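PDB 6I86: uncharacterized protein from Chondromyces crocatus, which is of unknown function but is encoded in the crocagin gene cluster and probably takes part in the biosynthesis of this ribosomally derived peptide product. Local coordinates for residues C66-S71 against T111-R116; S83-I88 against T151-R156; A23-N28 against A48-L53. One frame throughout, in Å; residues are numbered along the deposited sequence.

Interaction 1: C66-S71 against T111-R116; sequences CILRSS and TVPPGR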
loop_
_atom_site.group_PDB
_atom_site.type_symbol
_atom_site.label_atom_id
_atom_site.label_comp_id
_atom_site.label_asym_id
_atom_site.label_seq_id
_atom_site.Cartn_x
_atom_site.Cartn_y
_atom_site.Cartn_z
ATOM N N CYS A 66 4.567 -5.417 -2.691
ATOM C CA CYS A 66 5.246 -4.792 -1.565
ATOM C C CYS A 66 6.560 -5.515 -1.315
ATOM O O CYS A 66 6.597 -6.749 -1.269
ATOM C CB CYS A 66 4.381 -4.820 -0.307
ATOM S SG CYS A 66 5.054 -3.853 1.065
ATOM N N ILE A 67 7.635 -4.747 -1.156
ATOM C CA ILE A 67 8.978 -5.289 -1.008
ATOM C C ILE A 67 9.634 -4.662 0.211
ATOM O O ILE A 67 9.655 -3.433 0.350
ATOM C CB ILE A 67 9.833 -5.026 -2.263
ATOM C CG1 ILE A 67 9.177 -5.639 -3.503
ATOM C CG2 ILE A 67 11.249 -5.553 -2.072
ATOM C CD1 ILE A 67 9.745 -5.119 -4.800
ATOM N N LEU A 68 10.162 -5.505 1.093
ATOM C CA LEU A 68 11.146 -5.069 2.072
ATOM C C LEU A 68 12.518 -5.239 1.435
ATOM O O LEU A 68 12.880 -6.346 1.016
ATOM C CB LEU A 68 11.044 -5.871 3.367
ATOM C CG LEU A 68 12.162 -5.596 4.377
ATOM C CD1 LEU A 68 12.027 -4.204 4.979
ATOM C CD2 LEU A 68 12.189 -6.656 5.467
ATOM N N ARG A 69 13.262 -4.143 1.330
ATOM C CA ARG A 69 14.547 -4.134 0.651
ATOM C C ARG A 69 15.601 -3.588 1.605
ATOM O O ARG A 69 15.295 -2.839 2.538
ATOM C CB ARG A 69 14.481 -3.298 -0.639
ATOM C CG ARG A 69 15.493 -3.704 -1.708
ATOM C CD ARG A 69 15.382 -2.822 -2.950
ATOM N NE ARG A 69 14.277 -3.194 -3.836
ATOM C CZ ARG A 69 14.244 -4.289 -4.592
ATOM N NH1 ARG A 69 15.263 -5.139 -4.591
ATOM N NH2 ARG A 69 13.190 -4.530 -5.362
ATOM N N SER A 70 16.854 -3.986 1.380
ATOM C CA SER A 70 17.928 -3.549 2.266
ATOM C C SER A 70 18.250 -2.071 2.097
ATOM O O SER A 70 18.826 -1.467 3.007
ATOM C CB SER A 70 19.190 -4.379 2.030
ATOM O OG SER A 70 19.790 -4.055 0.789
ATOM N N SER A 71 17.903 -1.484 0.957
ATOM C CA SER A 71 18.104 -0.063 0.700
ATOM C C SER A 71 17.168 0.339 -0.434
ATOM O O SER A 71 16.313 -0.445 -0.861
ATOM C CB SER A 71 19.573 0.235 0.380
ATOM O OG SER A 71 19.942 -0.283 -0.887
ATOM N N THR A 111 5.067 -9.209 7.126
ATOM C CA THR A 111 5.523 -9.029 8.498
ATOM C C THR A 111 7.018 -8.754 8.460
ATOM O O THR A 111 7.802 -9.611 8.037
ATOM C CB THR A 111 5.218 -10.248 9.368
ATOM O OG1 THR A 111 3.797 -10.376 9.523
ATOM C CG2 THR A 111 5.857 -10.088 10.741
ATOM N N VAL A 112 7.406 -7.558 8.886
ATOM C CA VAL A 112 8.795 -7.112 8.831
ATOM C C VAL A 112 9.244 -6.841 10.262
ATOM O O VAL A 112 8.403 -6.854 11.174
ATOM C CB VAL A 112 8.934 -5.869 7.939
ATOM C CG1 VAL A 112 8.535 -6.199 6.506
ATOM C CG2 VAL A 112 8.094 -4.728 8.491
ATOM N N PRO A 113 10.531 -6.622 10.525
ATOM C CA PRO A 113 10.947 -6.215 11.872
ATOM C C PRO A 113 10.281 -4.912 12.271
ATOM O O PRO A 113 10.125 -4.003 11.441
ATOM C CB PRO A 113 12.467 -6.044 11.737
ATOM C CG PRO A 113 12.839 -6.959 10.629
ATOM C CD PRO A 113 11.695 -6.891 9.657
ATOM N N PRO A 114 9.863 -4.786 13.529
ATOM C CA PRO A 114 9.251 -3.531 13.975
ATOM C C PRO A 114 10.227 -2.374 13.842
ATOM O O PRO A 114 11.441 -2.529 14.003
ATOM C CB PRO A 114 8.906 -3.803 15.445
ATOM C CG PRO A 114 8.890 -5.293 15.572
ATOM C CD PRO A 114 9.898 -5.801 14.593
ATOM N N GLY A 115 9.688 -1.208 13.536
ATOM C CA GLY A 115 10.502 -0.018 13.457
ATOM C C GLY A 115 9.994 0.915 12.378
ATOM O O GLY A 115 8.866 0.797 11.911
ATOM N N ARG A 116 10.873 1.836 12.001
ATOM C CA ARG A 116 10.556 2.934 11.104
ATOM C C ARG A 116 11.240 2.711 9.762
ATOM O O ARG A 116 12.421 2.349 9.709
ATOM C CB ARG A 116 11.000 4.262 11.721
ATOM C CG ARG A 116 10.847 5.459 10.819
ATOM C CD ARG A 116 11.127 6.755 11.565
ATOM N NE ARG A 116 10.540 6.767 12.904
ATOM C CZ ARG A 116 9.587 7.609 13.290
ATOM N NH1 ARG A 116 9.107 7.553 14.526
ATOM N NH2 ARG A 116 9.110 8.507 12.441
#

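Interaction 2: S83-I88 against T151-R156; sequences SELVSI and TLWPER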
loop_
_atom_site.group_PDB
_atom_site.type_symbol
_atom_site.label_atom_id
_atom_site.label_comp_id
_atom_site.label_asym_id
_atom_site.label_seq_id
_atom_site.Cartn_x
_atom_site.Cartn_y
_atom_site.Cartn_z
ATOM N N SER A 83 6.530 8.645 -8.609
ATOM C CA SER A 83 7.378 8.064 -7.576
ATOM C C SER A 83 7.447 9.057 -6.429
ATOM O O SER A 83 7.816 10.216 -6.639
ATOM C CB SER A 83 8.778 7.762 -8.125
ATOM O OG SER A 83 9.674 7.389 -7.094
ATOM N N GLU A 84 7.083 8.620 -5.227
ATOM C CA GLU A 84 7.140 9.511 -4.077
ATOM C C GLU A 84 7.782 8.794 -2.903
ATOM O O GLU A 84 7.464 7.636 -2.617
ATOM C CB GLU A 84 5.748 10.050 -3.702
ATOM C CG GLU A 84 4.833 9.108 -2.950
ATOM C CD GLU A 84 3.538 9.787 -2.565
ATOM O OE1 GLU A 84 3.599 10.944 -2.095
ATOM O OE2 GLU A 84 2.465 9.175 -2.733
ATOM N N LEU A 85 8.707 9.486 -2.248
ATOM C CA LEU A 85 9.411 8.960 -1.090
ATOM C C LEU A 85 8.692 9.421 0.170
ATOM O O LEU A 85 8.627 10.623 0.449
ATOM C CB LEU A 85 10.864 9.438 -1.091
ATOM C CG LEU A 85 11.896 8.672 -0.260
ATOM C CD1 LEU A 85 11.969 7.222 -0.701
ATOM C CD2 LEU A 85 13.267 9.333 -0.359
ATOM N N VAL A 86 8.136 8.473 0.919
ATOM C CA VAL A 86 7.521 8.779 2.205
ATOM C C VAL A 86 8.121 7.860 3.258
ATOM O O VAL A 86 9.248 7.378 3.106
ATOM C CB VAL A 86 5.988 8.643 2.151
ATOM C CG1 VAL A 86 5.388 9.752 1.301
ATOM C CG2 VAL A 86 5.591 7.275 1.610
ATOM N N SER A 87 7.376 7.612 4.329
ATOM C CA SER A 87 7.869 6.772 5.411
ATOM C C SER A 87 6.678 6.162 6.133
ATOM O O SER A 87 5.534 6.588 5.961
ATOM C CB SER A 87 8.750 7.568 6.379
ATOM O OG SER A 87 8.026 8.637 6.962
ATOM N N ILE A 88 6.963 5.150 6.947
ATOM C CA ILE A 88 5.932 4.505 7.750
ATOM C C ILE A 88 6.571 3.972 9.024
ATOM O O ILE A 88 7.712 3.497 9.017
ATOM C CB ILE A 88 5.209 3.388 6.963
ATOM C CG1 ILE A 88 3.881 3.046 7.640
ATOM C CG2 ILE A 88 6.080 2.139 6.838
ATOM C CD1 ILE A 88 3.030 2.081 6.855
ATOM N N THR A 151 7.982 -0.086 -1.728
ATOM C CA THR A 151 9.257 -0.595 -1.242
ATOM C C THR A 151 9.602 0.058 0.088
ATOM O O THR A 151 9.574 1.287 0.211
ATOM C CB THR A 151 10.379 -0.348 -2.250
ATOM O OG1 THR A 151 10.010 -0.899 -3.520
ATOM C CG2 THR A 151 11.666 -1.011 -1.778
ATOM N N LEU A 152 9.928 -0.769 1.074
ATOM C CA LEU A 152 10.341 -0.314 2.391
ATOM C C LEU A 152 11.817 -0.619 2.593
ATOM O O LEU A 152 12.311 -1.658 2.146
ATOM C CB LEU A 152 9.523 -0.999 3.495
ATOM C CG LEU A 152 8.101 -0.550 3.847
ATOM C CD1 LEU A 152 7.140 -0.687 2.672
ATOM C CD2 LEU A 152 7.594 -1.338 5.049
ATOM N N TRP A 153 12.520 0.288 3.265
ATOM C CA TRP A 153 13.862 -0.003 3.745
ATOM C C TRP A 153 14.105 0.825 4.996
ATOM O O TRP A 153 13.479 1.880 5.169
ATOM C CB TRP A 153 14.941 0.254 2.673
ATOM C CG TRP A 153 15.125 1.659 2.181
ATOM C CD1 TRP A 153 16.034 2.568 2.632
ATOM C CD2 TRP A 153 14.425 2.291 1.103
ATOM N NE1 TRP A 153 15.929 3.737 1.918
ATOM C CE2 TRP A 153 14.946 3.594 0.973
ATOM C CE3 TRP A 153 13.397 1.887 0.245
ATOM C CZ2 TRP A 153 14.474 4.497 0.022
ATOM C CZ3 TRP A 153 12.931 2.785 -0.703
ATOM C CH2 TRP A 153 13.469 4.073 -0.807
ATOM N N PRO A 154 14.974 0.365 5.900
ATOM C CA PRO A 154 15.056 0.979 7.232
ATOM C C PRO A 154 15.388 2.463 7.167
ATOM O O PRO A 154 16.271 2.890 6.420
ATOM C CB PRO A 154 16.179 0.189 7.918
ATOM C CG PRO A 154 16.217 -1.112 7.196
ATOM C CD PRO A 154 15.893 -0.779 5.772
ATOM N N GLU A 155 14.662 3.249 7.958
ATOM C CA GLU A 155 14.954 4.670 8.080
ATOM C C GLU A 155 16.131 4.860 9.025
ATOM O O GLU A 155 16.061 4.495 10.203
ATOM C CB GLU A 155 13.727 5.447 8.553
ATOM C CG GLU A 155 13.885 6.949 8.378
ATOM C CD GLU A 155 12.566 7.679 8.218
ATOM O OE1 GLU A 155 11.502 7.039 8.325
ATOM O OE2 GLU A 155 12.596 8.905 7.980
ATOM N N ARG A 156 17.206 5.434 8.501
ATOM C CA ARG A 156 18.480 5.477 9.197
ATOM C C ARG A 156 18.917 6.913 9.473
ATOM O O ARG A 156 18.152 7.710 10.018
ATOM C CB ARG A 156 19.534 4.740 8.371
ATOM C CG ARG A 156 19.237 3.252 8.200
ATOM C CD ARG A 156 19.818 2.492 9.365
ATOM N NE ARG A 156 19.154 1.227 9.679
ATOM C CZ ARG A 156 19.634 0.025 9.374
ATOM N NH1 ARG A 156 20.792 -0.093 8.739
ATOM N NH2 ARG A 156 18.958 -1.063 9.714
HETATM O O HOH W 1 9.472 8.985 9.330
#

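Interaction 3: A23-N28 against A48-L53; sequences ASCSIN and AHELVL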
loop_
_atom_site.group_PDB
_atom_site.type_symbol
_atom_site.label_atom_id
_atom_site.label_comp_id
_atom_site.label_asym_id
_atom_site.label_seq_id
_atom_site.Cartn_x
_atom_site.Cartn_y
_atom_site.Cartn_z
ATOM N N ALA A 23 -0.703 -3.314 11.784
ATOM C CA ALA A 23 -1.927 -3.977 12.223
ATOM C C ALA A 23 -2.445 -3.399 13.532
ATOM O O ALA A 23 -3.649 -3.470 13.807
ATOM C CB ALA A 23 -1.684 -5.478 12.364
ATOM N N SER A 24 -1.563 -2.829 14.349
ATOM C CA SER A 24 -1.940 -2.236 15.625
ATOM C C SER A 24 -2.440 -0.803 15.490
ATOM O O SER A 24 -2.861 -0.215 16.492
ATOM C CB SER A 24 -0.753 -2.277 16.593
ATOM O OG SER A 24 0.292 -1.426 16.153
ATOM N N CYS A 25 -2.404 -0.231 14.286
ATOM C CA CYS A 25 -2.854 1.143 14.098
ATOM C C CYS A 25 -4.343 1.262 14.405
ATOM O O CYS A 25 -5.118 0.326 14.188
ATOM C CB CYS A 25 -2.569 1.604 12.667
ATOM S SG CYS A 25 -2.952 3.345 12.346
ATOM N N SER A 26 -4.737 2.432 14.923
ATOM C CA SER A 26 -6.124 2.652 15.319
ATOM C C SER A 26 -7.088 2.448 14.158
ATOM O O SER A 26 -8.240 2.052 14.370
ATOM C CB SER A 26 -6.286 4.061 15.893
ATOM O OG SER A 26 -5.976 5.045 14.921
ATOM N N ILE A 27 -6.636 2.702 12.927
ATOM C CA ILE A 27 -7.493 2.548 11.758
ATOM C C ILE A 27 -7.932 1.103 11.556
ATOM O O ILE A 27 -8.917 0.849 10.854
ATOM C CB ILE A 27 -6.765 3.090 10.507
ATOM C CG1 ILE A 27 -7.748 3.291 9.351
ATOM C CG2 ILE A 27 -5.626 2.168 10.107
ATOM C CD1 ILE A 27 -7.181 4.085 8.192
ATOM N N ASN A 28 -7.234 0.142 12.162
ATOM C CA ASN A 28 -7.561 -1.269 12.024
ATOM C C ASN A 28 -8.581 -1.738 13.060
ATOM O O ASN A 28 -8.662 -2.940 13.338
ATOM C CB ASN A 28 -6.287 -2.115 12.113
ATOM C CG ASN A 28 -6.412 -3.439 11.377
ATOM O OD1 ASN A 28 -7.208 -3.573 10.449
ATOM N ND2 ASN A 28 -5.617 -4.424 11.786
ATOM N N ALA A 48 1.344 11.740 10.263
ATOM C CA ALA A 48 2.151 11.173 11.337
ATOM C C ALA A 48 2.946 9.949 10.903
ATOM O O ALA A 48 3.560 9.297 11.754
ATOM C CB ALA A 48 1.262 10.819 12.532
ATOM N N HIS A 49 2.952 9.630 9.607
ATOM C CA HIS A 49 3.694 8.500 9.052
ATOM C C HIS A 49 3.262 7.168 9.655
ATOM O O HIS A 49 4.049 6.217 9.693
ATOM C CB HIS A 49 5.208 8.691 9.214
ATOM C CG HIS A 49 5.670 10.090 8.948
ATOM N ND1 HIS A 49 5.586 10.676 7.703
ATOM C CD2 HIS A 49 6.206 11.024 9.769
ATOM C CE1 HIS A 49 6.055 11.909 7.768
ATOM N NE2 HIS A 49 6.437 12.146 9.009
ATOM N N GLU A 50 2.022 7.080 10.139
ATOM C CA GLU A 50 1.465 5.810 10.579
ATOM C C GLU A 50 0.770 5.049 9.457
ATOM O O GLU A 50 0.524 3.847 9.605
ATOM C CB GLU A 50 0.479 6.018 11.736
ATOM C CG GLU A 50 1.116 6.462 13.042
ATOM C CD GLU A 50 0.133 6.429 14.193
ATOM O OE1 GLU A 50 -0.592 5.418 14.319
ATOM O OE2 GLU A 50 0.081 7.406 14.968
ATOM N N LEU A 51 0.450 5.710 8.346
ATOM C CA LEU A 51 -0.109 5.024 7.193
ATOM C C LEU A 51 0.452 5.628 5.916
ATOM O O LEU A 51 0.881 6.786 5.881
ATOM C CB LEU A 51 -1.656 5.063 7.185
ATOM C CG LEU A 51 -2.517 6.273 6.794
ATOM C CD1 LEU A 51 -2.577 6.514 5.286
ATOM C CD2 LEU A 51 -3.922 6.072 7.339
ATOM N N VAL A 52 0.449 4.814 4.862
ATOM C CA VAL A 52 0.819 5.226 3.515
ATOM C C VAL A 52 -0.421 5.116 2.638
ATOM O O VAL A 52 -1.180 4.145 2.743
ATOM C CB VAL A 52 1.979 4.369 2.961
ATOM C CG1 VAL A 52 2.129 4.550 1.459
ATOM C CG2 VAL A 52 3.280 4.718 3.676
ATOM N N LEU A 53 -0.639 6.119 1.787
ATOM C CA LEU A 53 -1.883 6.265 1.038
ATOM C C LEU A 53 -1.610 6.040 -0.445
ATOM O O LEU A 53 -0.760 6.717 -1.035
ATOM C CB LEU A 53 -2.498 7.646 1.286
ATOM C CG LEU A 53 -3.922 7.958 0.816
ATOM C CD1 LEU A 53 -4.549 9.007 1.726
ATOM C CD2 LEU A 53 -3.941 8.442 -0.628
#

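Interaction 1: C66-S71 against T111-R116
The loop linking strands 107-111 and 115-123 is packed by L68 of strand 60-69, which touches V112 and P113 in it. This link carries the chain from the four-stranded sheet to the five-stranded one. The contact is purely apolar, and no hydrogen bond crosses it. L68 places CG anti to its backbone N (chi1 172°), which sends the isobutyl group across to the link. The L68 methyl CD2 lies 3.8 Å from V112 CG1. L68 CB stands 4.0 Å from the same V112 CG1, so this one methyl touches both the root and one branch of the leucine. The two side chains run at an oblique angle to each other. On the outer margin L68 CD2 also meets the proline ring, 4.2 Å from P113 CD. L68 and V112 are buried, whereas P113 is exposed and borders the contact. The carbonyl O of P113 is hydrogen-bonded to Y117 OH, which ties the link to the strand it enters. Strand 60-69 runs between strands 4-14 and 148-154. The L68 backbone hydrogen-bonds to E5 and E6 of strand 4-14. The same strand borders the contact, with E5 against L68 and E6 against V112.

Interaction 2: S83-I88 against T151-R156
The indole of W153 is met at its six-membered ring by L85, whose CD1 comes in obliquely, 3.5 Å from W153 CH2 and 3.8 Å from W153 CZ2. The two side chains cross at about a right angle. With CG swung opposite the backbone N (chi1 -160°), the leucine reaches the ring with its CD1 branch. A72 and P73 also touch W153, as does L120. The second flat group is the carboxylate of E155. Its OE1 is 3.4 Å from S87 CB. One water joins the two residues: it donates to E155 OE1 at 3.0 Å and is 2.8 Å from S87 OG. E155 is poorly ordered, so this bridge is probably a loose one. The other carboxylate oxygen, E155 OE2, makes a long, weak ion pair with R118 of strand 115-123. The third pair is buried and apolar, with I88 CG2 4.2 Å from L152 CD2. Strands 82-90 and 148-154 are not neighbours. Strand 115-123 lies between them and bonds to both through its backbone. The short segments 85-88 and 152-155 run 83° apart, the second ending beyond its strand. I88 packs on V52 of strand 51-55 and L152 on C66 of strand 60-69.

Interaction 3: A23-N28 against A48-L53
Apolar contact comes from I27 and L51, both buried. I27 CD1 lies 3.9 Å from L51 CD2, and the two side chains cross at about a right angle. The extended I27 chain (chi1 -165°, chi2 168°) carries CD1, its far methyl, to the leucine. The polar approach is a plain van der Waals one. C25 SG stands 3.7 Å from E50 OE1, and no hydrogen bond spans the two segments. Hydrogen bonds instead hold the 23-28 turn in shape. N28 ND2 donates to A23 O at 3.0 Å, with an N-H...O angle of 164°. The bond uses a lone pair in the carbonyl plane, and A23 O lies close to the amide plane of N28. N28 N also bonds to C25 O at 2.9 Å, which closes the 3-10 turn at 26-27. ND2 has a second partner in N106 OD1. L45 of helix 38-47 packs against C25, I27, E50 and L51, so the helix backs both segments. That helix ends in a Schellman motif, with H49 at positive phi, E50 N bonded to L45 O and H49 N to K46 O. This helix stop turns the chain into edge strand 51-55, here set against the loop that leads into helix 30-34.

Overall arrangement
Interactions 1 and 2 both involve the five-stranded sheet and touch directly. Strands 60-69 and 148-154 are neighbours in it, with probable hydrogen bonds from L152 N to I67 O and from R69 N to L152 O. Interaction 3 lies about 15 Å from each, centre to centre, beside the helices and the edge of the four-stranded sheet. It reaches interaction 2 where H49 and V52 pack against S87. Interaction 1 is buried and wholly apolar, against the loop that joins the two sheets. Interaction 2 is partly buried. It joins a buried aliphatic pair, a leucine on an indole, and a carboxylate bridged by water to a serine. Interaction 3 is buried. No hydrogen bond joins its two segments, and those of N28 brace the 23-28 loop.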